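Local coordinates for putative phosphohistidine phosphatase SixA (PDB 2RFL), which probably removes phosphate from phosphohistidine, as a putative SixA-type member of the histidine phosphatase superfamily, at residues E40-I44 against P141-L145; N116-E120 against S138-T142. One frame throughout, in Å; residues are numbered along the deposited sequence.

How the interactions relate
From the N terminus, the chain runs through strand 10-15 into helix 35-51, which carries the first segment of interaction 1. Its partner, 141-145, lies almost a hundred residues further on, so interaction 1 closes a long loop. Interaction 2 closes a much shorter one, from 116-120, which leads into helix 118-127, to 138-142, with 17 residues between, mostly helical. The short loop nests inside the long one, and both end on the same connection between helix 129-135 and strand 145-149, sharing P141 and T142. With centres about 12 Å apart, the two contacts tie this connection to helix 35-51 through T142, S143 and L145 and to helix 118-127 through G139 and F140.

Interaction 1 of 2, residues E40-I44 against P141-L145; sequences EAEII and PTSGL
E40 and T142 meet through their polar ends, the two side chains crossing at about a right angle. T142 OG1 donates to E40 OE1 at 3.2 Å and reaches the syn lone pair, on the side of the other carboxylate oxygen. The straight chain of E40 (chi2 -180°) carries its carboxylate from the helix across to the loop. The same OE1 lies 3.4 Å from T142 O, but both are acceptors and no hydrogen bond forms between them; the hydroxyl makes the link.

Next along the loop, S143 directs its side chain into the helix surface. S143 OG sits 3.6 Å from A41 CA and 3.5 Å from I44 CB, among carbons, and this buried hydroxyl has no hydrogen-bonding partner in the model. I44 lies against S143 by both branches: CG2 is 3.3 Å from S143 O and CG1 3.5 Å from it. A looser apolar touch, I44 CG2 to L145 CB at 4.5 Å, extends the contact to the next strand.

The loop is bent by a type II turn from P141 to G144, with S143 in a left-handed conformation (phi 53°, psi 28°) and G144 N bonded to P141 O at 3.2 Å. Beyond it, backbone bonds of S143 and G144 to H16 and R15 set the turn beside the end of strand 10-15, while L145 pairs with L167 of strand 162-167 and also touches W73 of helix 64-77.

Interaction 2 of 2, residues N116-E120 against S138-T142; sequences NPTME and SGFPT
N116 reaches F140 with its side-chain amide: ND2 donates to F140 O at 2.9 Å. The nitrogen lies in the carbonyl plane with a C=O...N angle of 145°, although the acceptor is tilted out of the N116 amide plane and the bond is bent at the hydrogen. The other end of the amide, OD1, accepts from E120 N at 3.2 Å, nearly in line with its own C=O bond, which fixes the rotation of the group. The amide plane stands close to perpendicular to the F140 ring.

Selenomethionine M119 supplies a CH-pi contact. Its CG lies over one face of the ring, 4.1 Å from the F140 centroid and 20° off the normal; with CG anti to the backbone N (chi1 -161°), the chain then bends and takes the selenium away from the loop.

E120 runs antiparallel to the F140 side chain, its CG 3.7 Å from F140 CB. At its end OE1 accepts a weak bond from F140 N at 3.2 Å, while OE2 lies against G139 CA. A water donates to E120 OE1 at 2.9 Å and to F140 O at 2.6 Å. F140 O thus takes bonds from N116 and this water, and a third from R15 NH1.

N116 and P117, joined by a cis peptide, follow a Gly-His pair in the sequence GHNP, consistent with the second histidine motif of the histidine phosphatase superfamily. Through R15, of the family's N-terminal arginine-histidine signature, the arrangement borders what is probably the phosphate pocket.

Interaction 1 of 2, residues E40-I44 against P141-L145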
ATOM      1  N   GLU A  40     -13.322  -4.888  -4.004  1.00 50.49           N
ATOM      2  CA  GLU A  40     -12.282  -5.362  -3.095  1.00 51.67           C
ATOM      3  C   GLU A  40     -11.671  -4.214  -2.296  1.00 51.04           C
ATOM      4  O   GLU A  40     -11.419  -4.325  -1.103  1.00 50.47           O
ATOM      5  CB  GLU A  40     -11.098  -5.875  -3.904  1.00 52.32           C
ATOM      6  CG  GLU A  40     -11.078  -7.270  -4.431  1.00 57.51           C
ATOM      7  CD  GLU A  40      -9.756  -7.565  -5.228  1.00 60.76           C
ATOM      8  OE1 GLU A  40      -8.845  -6.690  -5.323  1.00 56.20           O
ATOM      9  OE2 GLU A  40      -9.653  -8.694  -5.777  1.00 65.55           O
ATOM     10  N   ALA A  41     -11.341  -3.142  -3.002  1.00 50.07           N
ATOM     11  CA  ALA A  41     -10.691  -2.023  -2.391  1.00 49.73           C
ATOM     12  C   ALA A  41     -11.619  -1.382  -1.375  1.00 49.38           C
ATOM     13  O   ALA A  41     -11.180  -0.955  -0.318  1.00 48.40           O
ATOM     14  CB  ALA A  41     -10.249  -1.020  -3.449  1.00 50.38           C
ATOM     15  N   GLU A  42     -12.905  -1.323  -1.698  1.00 49.38           N
ATOM     16  CA  GLU A  42     -13.906  -1.006  -0.671  1.00 49.62           C
ATOM     17  C   GLU A  42     -13.922  -2.002   0.515  1.00 47.81           C
ATOM     18  O   GLU A  42     -13.816  -1.566   1.658  1.00 46.88           O
ATOM     19  CB  GLU A  42     -15.298  -0.771  -1.263  1.00 50.30           C
ATOM     20  CG  GLU A  42     -16.194   0.014  -0.338  1.00 54.00           C
ATOM     21  CD  GLU A  42     -16.849   1.205  -1.022  1.00 57.72           C
ATOM     22  OE1 GLU A  42     -17.988   1.044  -1.517  1.00 56.70           O
ATOM     23  OE2 GLU A  42     -16.212   2.290  -1.073  1.00 57.64           O
ATOM     24  N   ILE A  43     -14.021  -3.306   0.240  1.00 45.88           N
ATOM     25  CA  ILE A  43     -14.072  -4.322   1.297  1.00 45.20           C
ATOM     26  C   ILE A  43     -12.874  -4.124   2.233  1.00 44.09           C
ATOM     27  O   ILE A  43     -13.031  -4.008   3.446  1.00 43.57           O
ATOM     28  CB  ILE A  43     -14.126  -5.799   0.730  1.00 45.87           C
ATOM     29  CG1 ILE A  43     -15.515  -6.193   0.211  1.00 43.60           C
ATOM     30  CG2 ILE A  43     -13.734  -6.831   1.798  1.00 45.50           C
ATOM     31  CD1 ILE A  43     -16.236  -5.165  -0.666  1.00 41.87           C
ATOM     32  N   ILE A  44     -11.698  -4.003   1.641  1.00 42.62           N
ATOM     33  CA  ILE A  44     -10.420  -3.882   2.361  1.00 42.37           C
ATOM     34  C   ILE A  44     -10.226  -2.531   3.098  1.00 41.02           C
ATOM     35  O   ILE A  44      -9.929  -2.513   4.277  1.00 40.24           O
ATOM     36  CB  ILE A  44      -9.215  -4.224   1.412  1.00 41.36           C
ATOM     37  CG1 ILE A  44      -9.355  -5.639   0.798  1.00 41.85           C
ATOM     38  CG2 ILE A  44      -7.829  -3.962   2.102  1.00 44.81           C
ATOM     39  CD1 ILE A  44      -9.324  -6.809   1.759  1.00 43.67           C
ATOM     40  N   PRO A 141      -0.867  -9.634  -3.309  1.00 42.70           N
ATOM     41  CA  PRO A 141      -2.079  -9.488  -4.107  1.00 41.99           C
ATOM     42  C   PRO A 141      -2.607  -8.030  -4.233  1.00 41.36           C
ATOM     43  O   PRO A 141      -2.155  -7.128  -3.509  1.00 39.75           O
ATOM     44  CB  PRO A 141      -3.084 -10.383  -3.355  1.00 42.76           C
ATOM     45  CG  PRO A 141      -2.634 -10.341  -1.910  1.00 41.84           C
ATOM     46  CD  PRO A 141      -1.141 -10.238  -1.981  1.00 42.83           C
ATOM     47  N   THR A 142      -3.551  -7.825  -5.156  1.00 41.05           N
ATOM     48  CA  THR A 142      -4.175  -6.525  -5.361  1.00 40.78           C
ATOM     49  C   THR A 142      -5.068  -6.149  -4.211  1.00 39.89           C
ATOM     50  O   THR A 142      -5.848  -6.956  -3.741  1.00 40.76           O
ATOM     51  CB  THR A 142      -5.054  -6.456  -6.622  1.00 41.51           C
ATOM     52  OG1 THR A 142      -6.065  -7.481  -6.583  1.00 40.55           O
ATOM     53  CG2 THR A 142      -4.201  -6.518  -7.884  1.00 41.38           C
ATOM     54  N   SER A 143      -4.990  -4.897  -3.801  1.00 38.82           N
ATOM     55  CA  SER A 143      -5.614  -4.408  -2.539  1.00 37.97           C
ATOM     56  C   SER A 143      -5.249  -5.192  -1.286  1.00 36.56           C
ATOM     57  O   SER A 143      -6.037  -5.211  -0.336  1.00 34.68           O
ATOM     58  CB  SER A 143      -7.124  -4.241  -2.629  1.00 38.14           C
ATOM     59  OG  SER A 143      -7.503  -3.397  -1.554  1.00 39.76           O
ATOM     60  N   GLY A 144      -4.046  -5.808  -1.306  1.00 35.62           N
ATOM     61  CA  GLY A 144      -3.421  -6.438  -0.128  1.00 35.08           C
ATOM     62  C   GLY A 144      -2.794  -5.363   0.750  1.00 34.48           C
ATOM     63  O   GLY A 144      -2.124  -4.465   0.261  1.00 34.27           O
ATOM     64  N   LEU A 145      -3.049  -5.420   2.045  1.00 34.21           N
ATOM     65  CA  LEU A 145      -2.514  -4.425   2.992  1.00 32.81           C
ATOM     66  C   LEU A 145      -1.658  -5.028   4.117  1.00 32.98           C
ATOM     67  O   LEU A 145      -2.170  -5.671   5.035  1.00 32.97           O
ATOM     68  CB  LEU A 145      -3.641  -3.603   3.595  1.00 31.25           C
ATOM     69  CG  LEU A 145      -3.388  -2.664   4.771  1.00 29.64           C
ATOM     70  CD1 LEU A 145      -2.738  -1.361   4.255  1.00 24.71           C
ATOM     71  CD2 LEU A 145      -4.712  -2.390   5.552  1.00 23.88           C
TER

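Interaction 2 of 2, residues N116-E120 against S138-T142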
ATOM      1  N   ASN A 116       3.275  -3.618  -7.737  1.00 32.05           N
ATOM      2  CA  ASN A 116       4.251  -4.694  -7.911  1.00 32.29           C
ATOM      3  C   ASN A 116       5.164  -4.424  -9.125  1.00 32.25           C
ATOM      4  O   ASN A 116       4.721  -3.805 -10.074  1.00 32.69           O
ATOM      5  CB  ASN A 116       3.514  -6.038  -8.082  1.00 32.42           C
ATOM      6  CG  ASN A 116       3.280  -6.773  -6.750  1.00 33.87           C
ATOM      7  OD1 ASN A 116       3.791  -6.392  -5.688  1.00 35.29           O
ATOM      8  ND2 ASN A 116       2.520  -7.849  -6.817  1.00 36.97           N
ATOM      9  N   PRO A 117       6.427  -4.906  -9.122  1.00 32.18           N
ATOM     10  CA  PRO A 117       7.188  -5.646  -8.114  1.00 32.60           C
ATOM     11  C   PRO A 117       7.646  -4.766  -6.964  1.00 32.89           C
ATOM     12  O   PRO A 117       8.014  -5.300  -5.916  1.00 33.86           O
ATOM     13  CB  PRO A 117       8.452  -6.103  -8.864  1.00 32.16           C
ATOM     14  CG  PRO A 117       8.412  -5.552 -10.159  1.00 30.41           C
ATOM     15  CD  PRO A 117       7.233  -4.687 -10.341  1.00 33.04           C
ATOM     16  N   THR A 118       7.660  -3.446  -7.168  1.00 32.35           N
ATOM     17  CA  THR A 118       8.136  -2.527  -6.143  1.00 32.83           C
ATOM     18  C   THR A 118       7.479  -2.695  -4.768  1.00 32.31           C
ATOM     19  O   THR A 118       8.142  -2.603  -3.757  1.00 32.59           O
ATOM     20  CB  THR A 118       7.983  -1.094  -6.608  1.00 32.49           C
ATOM     21  OG1 THR A 118       8.117  -1.073  -8.029  1.00 35.01           O
ATOM     22  CG2 THR A 118       9.029  -0.181  -5.953  1.00 30.41           C
HETATM   23  N   MSE A 119       6.179  -2.921  -4.737  1.00 32.97           N
HETATM   24  CA  MSE A 119       5.462  -3.090  -3.467  1.00 33.84           C
HETATM   25  C   MSE A 119       5.928  -4.361  -2.726  1.00 33.46           C
HETATM   26  O   MSE A 119       6.337  -4.289  -1.564  1.00 31.88           O
HETATM   27  CB  MSE A 119       3.927  -3.064  -3.687  1.00 33.49           C
HETATM   28  CG  MSE A 119       3.081  -2.768  -2.403  1.00 36.06           C
HETATM   29 SE   MSE A 119       3.577  -1.128  -1.364  0.95 46.98          SE
HETATM   30  CE  MSE A 119       3.122   0.255  -2.689  1.00 41.09           C
ATOM     31  N   GLU A 120       5.863  -5.506  -3.421  1.00 34.51           N
ATOM     32  CA  GLU A 120       6.399  -6.787  -2.910  1.00 35.01           C
ATOM     33  C   GLU A 120       7.865  -6.658  -2.481  1.00 33.48           C
ATOM     34  O   GLU A 120       8.236  -7.154  -1.422  1.00 32.95           O
ATOM     35  CB  GLU A 120       6.215  -7.935  -3.928  1.00 36.00           C
ATOM     36  CG  GLU A 120       6.104  -9.333  -3.285  1.00 41.03           C
ATOM     37  CD  GLU A 120       5.680 -10.472  -4.265  1.00 46.96           C
ATOM     38  OE1 GLU A 120       4.859 -10.234  -5.181  1.00 48.51           O
ATOM     39  OE2 GLU A 120       6.181 -11.620  -4.112  1.00 50.10           O
ATOM     40  N   SER A 138       1.699 -17.081  -2.619  1.00 59.52           N
ATOM     41  CA  SER A 138       1.524 -16.652  -4.006  1.00 58.75           C
ATOM     42  C   SER A 138       1.785 -15.163  -4.268  1.00 56.95           C
ATOM     43  O   SER A 138       1.336 -14.617  -5.275  1.00 56.97           O
ATOM     44  CB  SER A 138       0.147 -17.077  -4.517  1.00 59.35           C
ATOM     45  OG  SER A 138      -0.854 -16.742  -3.584  1.00 58.11           O
ATOM     46  N   GLY A 139       2.520 -14.507  -3.380  1.00 54.86           N
ATOM     47  CA  GLY A 139       2.925 -13.126  -3.614  1.00 52.63           C
ATOM     48  C   GLY A 139       1.974 -12.077  -3.072  1.00 50.46           C
ATOM     49  O   GLY A 139       1.016 -12.412  -2.382  1.00 50.99           O
ATOM     50  N   PHE A 140       2.240 -10.813  -3.405  1.00 47.76           N
ATOM     51  CA  PHE A 140       1.553  -9.646  -2.824  1.00 44.76           C
ATOM     52  C   PHE A 140       0.360  -9.252  -3.726  1.00 44.00           C
ATOM     53  O   PHE A 140       0.548  -8.635  -4.797  1.00 43.62           O
ATOM     54  CB  PHE A 140       2.573  -8.510  -2.681  1.00 43.53           C
ATOM     55  CG  PHE A 140       2.184  -7.421  -1.736  1.00 40.00           C
ATOM     56  CD1 PHE A 140       0.962  -6.756  -1.855  1.00 38.52           C
ATOM     57  CD2 PHE A 140       3.074  -7.010  -0.746  1.00 37.69           C
ATOM     58  CE1 PHE A 140       0.594  -5.714  -0.998  1.00 35.24           C
ATOM     59  CE2 PHE A 140       2.729  -5.970   0.125  1.00 37.24           C
ATOM     60  CZ  PHE A 140       1.459  -5.319  -0.013  1.00 36.69           C
ATOM     61  N   PRO A 141      -0.867  -9.634  -3.309  1.00 42.70           N
ATOM     62  CA  PRO A 141      -2.079  -9.488  -4.107  1.00 41.99           C
ATOM     63  C   PRO A 141      -2.607  -8.030  -4.233  1.00 41.36           C
ATOM     64  O   PRO A 141      -2.155  -7.128  -3.509  1.00 39.75           O
ATOM     65  CB  PRO A 141      -3.084 -10.383  -3.355  1.00 42.76           C
ATOM     66  CG  PRO A 141      -2.634 -10.341  -1.910  1.00 41.84           C
ATOM     67  CD  PRO A 141      -1.141 -10.238  -1.981  1.00 42.83           C
ATOM     68  N   THR A 142      -3.551  -7.825  -5.156  1.00 41.05           N
ATOM     69  CA  THR A 142      -4.175  -6.525  -5.361  1.00 40.78           C
ATOM     70  C   THR A 142      -5.068  -6.149  -4.211  1.00 39.89           C
ATOM     71  O   THR A 142      -5.848  -6.956  -3.741  1.00 40.76           O
ATOM     72  CB  THR A 142      -5.054  -6.456  -6.622  1.00 41.51           C
ATOM     73  OG1 THR A 142      -6.065  -7.481  -6.583  1.00 40.55           O
ATOM     74  CG2 THR A 142      -4.201  -6.518  -7.884  1.00 41.38           C
TER
HETATM   75  O   HOH W   1       2.037 -10.456  -5.946  1.00 60.52           O